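Local coordinates for structural polyprotein, VP1 (Israeli acute paralysis virus, PDB 5CDD) that probably serves as a structural component of the viral capsid, forming the VP1 part of the polyprotein-derived protein shell, at residues Y88-T100 with D165-I179. Numbering follows the deposited sequence.
Sequences YRGGRRYKFFNTT and DSSLMYFSNTSTTQI
Phe-96 and Phe-97, neighbours on strand 92-98, meet segment 165-179 in two different ways: Phe-96 packs its ring on Tyr-170 of the facing strand 166-172, and Phe-97 pairs through its backbone with Ile-179 of the next strand, 176-179. The facing strands run across the interior with axes 9.0 Å apart and only 14° from parallel. Between them, Phe-96 and Tyr-170 slide past each other in opposite directions. CE1 of Tyr-170 sits over the centre of the Phe-96 ring, 3.6 Å from its CG, with the ring planes inclined by 32°. Tyr-170 reaches this face because its CG lies anti to the backbone N (chi1 -157°). Leu-168 directs CD2 to the edge of the Phe-96 ring and also touches Tyr-94 CD1, while Trp-53 of strand 47-55 packs on both Phe-96 and Tyr-170. At the far end, Tyr-88 OH donates to Asp-165 OD2 over 2.8 Å, meeting the carboxylate from above its plane; Arg-117 forms a salt bridge with the same oxygen. Where the strands pair, Phe-97 and Ile-179 exchange antiparallel backbone bonds, and Asn-98 with Gln-178 is the adjoining non-hydrogen-bonded pair. Beyond them, Thr-99 N bonds Thr-177 O at 2.9 Å, and Thr-177 N donates to Thr-100 OG1 over 2.7 Å. Asn-98 OD1 receives Thr-100 N in an Asx turn as the chain leaves the strand. On the Phe-97 side, Thr-99 CG2 lies 3.7 Å from Ile-179 CG1. Two sheets packed face to face, the chain crossing between them, characterise the jelly-roll β-sandwich of picorna-like virus capsid proteins.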
ATOM      1  N   TYR A  88       7.118 -25.119  36.284  1.00 27.40           N
ATOM      2  CA  TYR A  88       7.270 -23.901  35.496  1.00 27.26           C
ATOM      3  C   TYR A  88       7.836 -24.303  34.140  1.00 27.85           C
ATOM      4  O   TYR A  88       8.296 -25.431  33.961  1.00 26.92           O
ATOM      5  CB  TYR A  88       8.185 -22.888  36.200  1.00 25.86           C
ATOM      6  CG  TYR A  88       9.667 -23.187  36.163  1.00 26.21           C
ATOM      7  CD1 TYR A  88      10.413 -22.995  34.999  1.00 26.56           C
ATOM      8  CD2 TYR A  88      10.333 -23.623  37.304  1.00 26.87           C
ATOM      9  CE1 TYR A  88      11.787 -23.227  34.977  1.00 28.27           C
ATOM     10  CE2 TYR A  88      11.705 -23.859  37.293  1.00 29.34           C
ATOM     11  CZ  TYR A  88      12.425 -23.658  36.129  1.00 29.92           C
ATOM     12  OH  TYR A  88      13.784 -23.885  36.125  1.00 33.10           O
ATOM     13  N   ARG A  89       7.805 -23.383  33.185  1.00 29.16           N
ATOM     14  CA  ARG A  89       8.289 -23.686  31.849  1.00 27.89           C
ATOM     15  C   ARG A  89       8.426 -22.413  31.027  1.00 27.54           C
ATOM     16  O   ARG A  89       7.541 -21.563  31.039  1.00 30.41           O
ATOM     17  CB  ARG A  89       7.307 -24.651  31.188  1.00 28.60           C
ATOM     18  CG  ARG A  89       7.588 -24.981  29.751  1.00 31.88           C
ATOM     19  CD  ARG A  89       6.690 -24.199  28.814  1.00 30.41           C
ATOM     20  NE  ARG A  89       6.684 -24.815  27.493  1.00 33.42           N
ATOM     21  CZ  ARG A  89       6.009 -24.347  26.452  1.00 33.90           C
ATOM     22  NH1 ARG A  89       5.281 -23.245  26.571  1.00 35.48           N
ATOM     23  NH2 ARG A  89       6.053 -24.991  25.293  1.00 35.66           N
ATOM     24  N   GLY A  90       9.543 -22.281  30.320  1.00 26.76           N
ATOM     25  CA  GLY A  90       9.765 -21.096  29.511  1.00 26.33           C
ATOM     26  C   GLY A  90      10.924 -20.254  30.013  1.00 26.94           C
ATOM     27  O   GLY A  90      11.459 -20.500  31.095  1.00 26.32           O
ATOM     28  N   GLY A  91      11.302 -19.252  29.225  1.00 27.70           N
ATOM     29  CA  GLY A  91      12.408 -18.382  29.586  1.00 26.80           C
ATOM     30  C   GLY A  91      12.084 -17.319  30.619  1.00 26.81           C
ATOM     31  O   GLY A  91      10.975 -17.272  31.153  1.00 26.86           O
ATOM     32  N   ARG A  92      13.061 -16.458  30.891  1.00 26.74           N
ATOM     33  CA  ARG A  92      12.915 -15.390  31.876  1.00 27.59           C
ATOM     34  C   ARG A  92      13.577 -14.092  31.409  1.00 27.44           C
ATOM     35  O   ARG A  92      14.524 -14.112  30.627  1.00 29.09           O
ATOM     36  CB  ARG A  92      13.537 -15.833  33.201  1.00 27.77           C
ATOM     37  CG  ARG A  92      12.895 -17.075  33.799  1.00 30.33           C
ATOM     38  CD  ARG A  92      13.897 -17.871  34.613  1.00 34.53           C
ATOM     39  NE  ARG A  92      13.307 -19.070  35.204  1.00 39.14           N
ATOM     40  CZ  ARG A  92      12.488 -19.067  36.251  1.00 40.26           C
ATOM     41  NH1 ARG A  92      12.157 -17.921  36.835  1.00 42.01           N
ATOM     42  NH2 ARG A  92      12.004 -20.209  36.721  1.00 41.18           N
ATOM     43  N   ARG A  93      13.069 -12.964  31.897  1.00 26.61           N
ATOM     44  CA  ARG A  93      13.606 -11.655  31.541  1.00 25.18           C
ATOM     45  C   ARG A  93      13.995 -10.872  32.786  1.00 25.41           C
ATOM     46  O   ARG A  93      13.339 -10.972  33.824  1.00 25.34           O
ATOM     47  CB  ARG A  93      12.572 -10.855  30.742  1.00 23.91           C
ATOM     48  CG  ARG A  93      12.361 -11.359  29.328  1.00 23.71           C
ATOM     49  CD  ARG A  93      11.175 -10.686  28.666  1.00 22.90           C
ATOM     50  NE  ARG A  93      11.054 -11.076  27.264  1.00 24.99           N
ATOM     51  CZ  ARG A  93       9.990 -10.826  26.509  1.00 25.59           C
ATOM     52  NH1 ARG A  93       8.951 -10.187  27.024  1.00 24.41           N
ATOM     53  NH2 ARG A  93       9.964 -11.213  25.242  1.00 27.04           N
ATOM     54  N   TYR A  94      15.069 -10.095  32.676  1.00 25.94           N
ATOM     55  CA  TYR A  94      15.547  -9.284  33.789  1.00 25.85           C
ATOM     56  C   TYR A  94      15.920  -7.881  33.331  1.00 24.87           C
ATOM     57  O   TYR A  94      16.373  -7.683  32.204  1.00 25.77           O
ATOM     58  CB  TYR A  94      16.783  -9.917  34.442  1.00 26.37           C
ATOM     59  CG  TYR A  94      16.579 -11.307  34.998  1.00 27.96           C
ATOM     60  CD1 TYR A  94      16.714 -12.432  34.186  1.00 28.52           C
ATOM     61  CD2 TYR A  94      16.261 -11.499  36.342  1.00 28.57           C
ATOM     62  CE1 TYR A  94      16.539 -13.719  34.701  1.00 31.07           C
ATOM     63  CE2 TYR A  94      16.083 -12.777  36.867  1.00 30.75           C
ATOM     64  CZ  TYR A  94      16.224 -13.883  36.042  1.00 31.66           C
ATOM     65  OH  TYR A  94      16.051 -15.148  36.560  1.00 34.47           O
ATOM     66  N   LYS A  95      15.720  -6.908  34.210  1.00 24.95           N
ATOM     67  CA  LYS A  95      16.073  -5.525  33.922  1.00 25.61           C
ATOM     68  C   LYS A  95      16.812  -4.980  35.133  1.00 25.97           C
ATOM     69  O   LYS A  95      16.302  -5.026  36.255  1.00 25.96           O
ATOM     70  CB  LYS A  95      14.828  -4.673  33.649  1.00 23.38           C
ATOM     71  CG  LYS A  95      14.044  -5.082  32.418  1.00 23.96           C
ATOM     72  CD  LYS A  95      13.089  -3.980  31.982  1.00 23.65           C
ATOM     73  CE  LYS A  95      12.122  -4.477  30.916  1.00 24.50           C
ATOM     74  NZ  LYS A  95      12.822  -5.140  29.779  1.00 25.41           N
ATOM     75  N   PHE A  96      18.021  -4.481  34.909  1.00 26.56           N
ATOM     76  CA  PHE A  96      18.817  -3.930  35.993  1.00 26.08           C
ATOM     77  C   PHE A  96      18.954  -2.425  35.830  1.00 25.50           C
ATOM     78  O   PHE A  96      19.639  -1.951  34.924  1.00 25.63           O
ATOM     79  CB  PHE A  96      20.206  -4.577  36.019  1.00 27.04           C
ATOM     80  CG  PHE A  96      20.176  -6.079  36.042  1.00 29.75           C
ATOM     81  CD1 PHE A  96      19.988  -6.803  34.867  1.00 30.95           C
ATOM     82  CD2 PHE A  96      20.320  -6.772  37.241  1.00 31.53           C
ATOM     83  CE1 PHE A  96      19.943  -8.199  34.884  1.00 31.98           C
ATOM     84  CE2 PHE A  96      20.275  -8.168  37.271  1.00 32.49           C
ATOM     85  CZ  PHE A  96      20.087  -8.884  36.089  1.00 32.43           C
ATOM     86  N   PHE A  97      18.288  -1.675  36.703  1.00 25.76           N
ATOM     87  CA  PHE A  97      18.353  -0.222  36.657  1.00 25.85           C
ATOM     88  C   PHE A  97      19.508   0.238  37.537  1.00 27.46           C
ATOM     89  O   PHE A  97      19.425   0.198  38.763  1.00 29.16           O
ATOM     90  CB  PHE A  97      17.045   0.396  37.155  1.00 23.30           C
ATOM     91  CG  PHE A  97      15.831  -0.052  36.394  1.00 21.58           C
ATOM     92  CD1 PHE A  97      15.278  -1.310  36.615  1.00 21.03           C
ATOM     93  CD2 PHE A  97      15.239   0.783  35.452  1.00 20.95           C
ATOM     94  CE1 PHE A  97      14.149  -1.729  35.911  1.00 18.95           C
ATOM     95  CE2 PHE A  97      14.111   0.373  34.742  1.00 19.43           C
ATOM     96  CZ  PHE A  97      13.565  -0.885  34.973  1.00 18.55           C
ATOM     97  N   ASN A  98      20.587   0.667  36.897  1.00 29.20           N
ATOM     98  CA  ASN A  98      21.774   1.128  37.600  1.00 31.51           C
ATOM     99  C   ASN A  98      21.496   2.297  38.540  1.00 31.95           C
ATOM    100  O   ASN A  98      20.778   3.232  38.188  1.00 32.86           O
ATOM    101  CB  ASN A  98      22.842   1.536  36.584  1.00 34.09           C
ATOM    102  CG  ASN A  98      24.051   2.168  37.233  1.00 35.35           C
ATOM    103  OD1 ASN A  98      24.765   1.522  38.003  1.00 36.95           O
ATOM    104  ND2 ASN A  98      24.287   3.440  36.930  1.00 35.47           N
ATOM    105  N   THR A  99      22.068   2.233  39.739  1.00 32.10           N
ATOM    106  CA  THR A  99      21.911   3.294  40.730  1.00 32.84           C
ATOM    107  C   THR A  99      23.287   3.599  41.312  1.00 34.19           C
ATOM    108  O   THR A  99      23.412   4.289  42.324  1.00 36.23           O
ATOM    109  CB  THR A  99      20.960   2.882  41.878  1.00 31.74           C
ATOM    110  OG1 THR A  99      21.536   1.801  42.624  1.00 31.09           O
ATOM    111  CG2 THR A  99      19.614   2.449  41.321  1.00 31.26           C
ATOM    112  N   THR A 100      24.315   3.077  40.651  1.00 35.29           N
ATOM    113  CA  THR A 100      25.697   3.261  41.073  1.00 36.77           C
ATOM    114  C   THR A 100      26.254   4.589  40.577  1.00 38.32           C
ATOM    115  O   THR A 100      26.200   4.880  39.384  1.00 39.42           O
ATOM    116  CB  THR A 100      26.605   2.152  40.505  1.00 35.77           C
ATOM    117  OG1 THR A 100      25.993   0.874  40.707  1.00 37.94           O
ATOM    118  CG2 THR A 100      27.958   2.174  41.194  1.00 35.44           C
ATOM    119  N   ASP A 165      18.320 -26.778  33.156  1.00 38.34           N
ATOM    120  CA  ASP A 165      17.961 -25.688  32.264  1.00 35.62           C
ATOM    121  C   ASP A 165      18.949 -24.541  32.446  1.00 34.39           C
ATOM    122  O   ASP A 165      19.765 -24.548  33.370  1.00 33.23           O
ATOM    123  CB  ASP A 165      16.530 -25.221  32.552  1.00 36.79           C
ATOM    124  CG  ASP A 165      16.343 -24.752  33.981  1.00 38.57           C
ATOM    125  OD1 ASP A 165      16.773 -25.472  34.907  1.00 39.83           O
ATOM    126  OD2 ASP A 165      15.758 -23.667  34.177  1.00 39.16           O
ATOM    127  N   SER A 166      18.870 -23.559  31.555  1.00 33.42           N
ATOM    128  CA  SER A 166      19.760 -22.404  31.584  1.00 32.92           C
ATOM    129  C   SER A 166      19.354 -21.321  32.574  1.00 32.03           C
ATOM    130  O   SER A 166      18.191 -21.205  32.954  1.00 31.13           O
ATOM    131  CB  SER A 166      19.864 -21.803  30.181  1.00 33.76           C
ATOM    132  OG  SER A 166      18.567 -21.554  29.651  1.00 35.82           O
ATOM    133  N   SER A 167      20.338 -20.532  32.986  1.00 31.84           N
ATOM    134  CA  SER A 167      20.125 -19.447  33.931  1.00 30.71           C
ATOM    135  C   SER A 167      20.991 -18.260  33.514  1.00 29.93           C
ATOM    136  O   SER A 167      21.745 -18.345  32.546  1.00 29.19           O
ATOM    137  CB  SER A 167      20.487 -19.906  35.348  1.00 30.87           C
ATOM    138  OG  SER A 167      20.293 -18.867  36.289  1.00 35.74           O
ATOM    139  N   LEU A 168      20.880 -17.156  34.241  1.00 29.59           N
ATOM    140  CA  LEU A 168      21.656 -15.965  33.926  1.00 29.19           C
ATOM    141  C   LEU A 168      22.843 -15.761  34.869  1.00 29.34           C
ATOM    142  O   LEU A 168      22.805 -16.152  36.038  1.00 29.29           O
ATOM    143  CB  LEU A 168      20.756 -14.728  33.986  1.00 28.43           C
ATOM    144  CG  LEU A 168      21.399 -13.393  33.609  1.00 27.58           C
ATOM    145  CD1 LEU A 168      21.557 -13.334  32.101  1.00 29.65           C
ATOM    146  CD2 LEU A 168      20.538 -12.241  34.094  1.00 27.92           C
ATOM    147  N   MET A 169      23.900 -15.153  34.343  1.00 29.49           N
ATOM    148  CA  MET A 169      25.087 -14.852  35.128  1.00 30.40           C
ATOM    149  C   MET A 169      25.420 -13.380  34.912  1.00 31.08           C
ATOM    150  O   MET A 169      25.600 -12.934  33.781  1.00 30.82           O
ATOM    151  CB  MET A 169      26.263 -15.725  34.702  1.00 31.21           C
ATOM    152  CG  MET A 169      27.514 -15.460  35.514  1.00 33.21           C
ATOM    153  SD  MET A 169      28.787 -16.685  35.246  1.00 39.25           S
ATOM    154  CE  MET A 169      29.522 -16.092  33.715  1.00 38.43           C
ATOM    155  N   TYR A 170      25.505 -12.635  36.007  1.00 32.03           N
ATOM    156  CA  TYR A 170      25.772 -11.203  35.964  1.00 32.86           C
ATOM    157  C   TYR A 170      27.247 -10.858  36.154  1.00 33.32           C
ATOM    158  O   TYR A 170      27.982 -11.579  36.821  1.00 33.76           O
ATOM    159  CB  TYR A 170      24.947 -10.523  37.052  1.00 34.68           C
ATOM    160  CG  TYR A 170      24.687  -9.062  36.818  1.00 36.87           C
ATOM    161  CD1 TYR A 170      23.832  -8.647  35.801  1.00 37.99           C
ATOM    162  CD2 TYR A 170      25.278  -8.093  37.626  1.00 37.81           C
ATOM    163  CE1 TYR A 170      23.565  -7.299  35.595  1.00 41.43           C
ATOM    164  CE2 TYR A 170      25.021  -6.742  37.429  1.00 40.12           C
ATOM    165  CZ  TYR A 170      24.163  -6.351  36.412  1.00 42.06           C
ATOM    166  OH  TYR A 170      23.896  -5.016  36.208  1.00 45.45           O
ATOM    167  N   PHE A 171      27.674  -9.743  35.569  1.00 33.72           N
ATOM    168  CA  PHE A 171      29.057  -9.309  35.696  1.00 34.37           C
ATOM    169  C   PHE A 171      29.248  -7.827  35.396  1.00 35.28           C
ATOM    170  O   PHE A 171      28.595  -7.268  34.522  1.00 36.08           O
ATOM    171  CB  PHE A 171      29.967 -10.110  34.764  1.00 34.76           C
ATOM    172  CG  PHE A 171      31.411  -9.697  34.842  1.00 36.90           C
ATOM    173  CD1 PHE A 171      32.224 -10.159  35.872  1.00 38.12           C
ATOM    174  CD2 PHE A 171      31.939  -8.794  33.925  1.00 37.28           C
ATOM    175  CE1 PHE A 171      33.542  -9.726  35.990  1.00 38.00           C
ATOM    176  CE2 PHE A 171      33.258  -8.353  34.035  1.00 38.55           C
ATOM    177  CZ  PHE A 171      34.061  -8.820  35.071  1.00 37.93           C
ATOM    178  N   SER A 172      30.157  -7.198  36.131  1.00 36.82           N
ATOM    179  CA  SER A 172      30.470  -5.786  35.933  1.00 37.83           C
ATOM    180  C   SER A 172      31.919  -5.567  36.346  1.00 38.32           C
ATOM    181  O   SER A 172      32.414  -6.237  37.249  1.00 39.26           O
ATOM    182  CB  SER A 172      29.545  -4.901  36.777  1.00 38.29           C
ATOM    183  OG  SER A 172      29.795  -3.518  36.550  1.00 38.58           O
ATOM    184  N   ASN A 173      32.598  -4.634  35.692  1.00 38.48           N
ATOM    185  CA  ASN A 173      33.990  -4.370  36.028  1.00 38.99           C
ATOM    186  C   ASN A 173      34.141  -3.468  37.249  1.00 39.60           C
ATOM    187  O   ASN A 173      35.218  -3.383  37.826  1.00 41.03           O
ATOM    188  CB  ASN A 173      34.730  -3.767  34.823  1.00 38.65           C
ATOM    189  CG  ASN A 173      34.163  -2.427  34.393  1.00 39.04           C
ATOM    190  OD1 ASN A 173      33.026  -2.099  34.710  1.00 40.15           O
ATOM    191  ND2 ASN A 173      34.948  -1.657  33.651  1.00 38.24           N
ATOM    192  N   THR A 174      33.055  -2.821  37.654  1.00 39.23           N
ATOM    193  CA  THR A 174      33.077  -1.926  38.799  1.00 40.14           C
ATOM    194  C   THR A 174      32.056  -2.408  39.807  1.00 40.84           C
ATOM    195  O   THR A 174      31.191  -3.214  39.476  1.00 40.40           O
ATOM    196  CB  THR A 174      32.706  -0.504  38.381  1.00 39.96           C
ATOM    197  OG1 THR A 174      31.322  -0.451  38.010  1.00 41.91           O
ATOM    198  CG2 THR A 174      33.563  -0.074  37.191  1.00 39.48           C
ATOM    199  N   SER A 175      32.146  -1.908  41.032  1.00 42.31           N
ATOM    200  CA  SER A 175      31.210  -2.294  42.069  1.00 43.70           C
ATOM    201  C   SER A 175      29.892  -1.617  41.738  1.00 42.98           C
ATOM    202  O   SER A 175      29.837  -0.397  41.560  1.00 43.28           O
ATOM    203  CB  SER A 175      31.717  -1.818  43.417  1.00 46.46           C
ATOM    204  OG  SER A 175      31.122  -2.569  44.458  1.00 53.50           O
ATOM    205  N   THR A 176      28.834  -2.413  41.640  1.00 42.51           N
ATOM    206  CA  THR A 176      27.526  -1.887  41.295  1.00 41.11           C
ATOM    207  C   THR A 176      26.445  -2.028  42.353  1.00 40.49           C
ATOM    208  O   THR A 176      26.596  -2.724  43.354  1.00 41.25           O
ATOM    209  CB  THR A 176      26.997  -2.536  40.001  1.00 40.32           C
ATOM    210  OG1 THR A 176      26.995  -3.963  40.137  1.00 39.55           O
ATOM    211  CG2 THR A 176      27.866  -2.143  38.828  1.00 39.41           C
ATOM    212  N   THR A 177      25.345  -1.335  42.097  1.00 39.32           N
ATOM    213  CA  THR A 177      24.173  -1.338  42.950  1.00 39.16           C
ATOM    214  C   THR A 177      23.008  -0.986  42.026  1.00 37.89           C
ATOM    215  O   THR A 177      22.962   0.107  41.465  1.00 38.27           O
ATOM    216  CB  THR A 177      24.297  -0.295  44.077  1.00 39.61           C
ATOM    217  OG1 THR A 177      23.069  -0.248  44.809  1.00 42.85           O
ATOM    218  CG2 THR A 177      24.617   1.086  43.518  1.00 39.20           C
ATOM    219  N   GLN A 178      22.079  -1.919  41.841  1.00 36.61           N
ATOM    220  CA  GLN A 178      20.958  -1.663  40.946  1.00 34.74           C
ATOM    221  C   GLN A 178      19.612  -2.164  41.435  1.00 32.82           C
ATOM    222  O   GLN A 178      19.524  -2.999  42.336  1.00 31.86           O
ATOM    223  CB  GLN A 178      21.226  -2.282  39.570  1.00 36.26           C
ATOM    224  CG  GLN A 178      22.692  -2.356  39.181  1.00 39.30           C
ATOM    225  CD  GLN A 178      23.346  -3.657  39.609  1.00 38.95           C
ATOM    226  OE1 GLN A 178      23.163  -4.126  40.732  1.00 39.78           O
ATOM    227  NE2 GLN A 178      24.124  -4.241  38.711  1.00 39.06           N
ATOM    228  N   ILE A 179      18.561  -1.628  40.824  1.00 31.51           N
ATOM    229  CA  ILE A 179      17.198  -2.030  41.131  1.00 30.00           C
ATOM    230  C   ILE A 179      16.925  -3.162  40.150  1.00 30.08           C
ATOM    231  O   ILE A 179      17.049  -2.982  38.938  1.00 30.96           O
ATOM    232  CB  ILE A 179      16.195  -0.890  40.872  1.00 28.49           C
ATOM    233  CG1 ILE A 179      16.557   0.332  41.722  1.00 28.49           C
ATOM    234  CG2 ILE A 179      14.792  -1.362  41.197  1.00 26.92           C
ATOM    235  CD1 ILE A 179      15.722   1.559  41.429  1.00 25.41           C
TER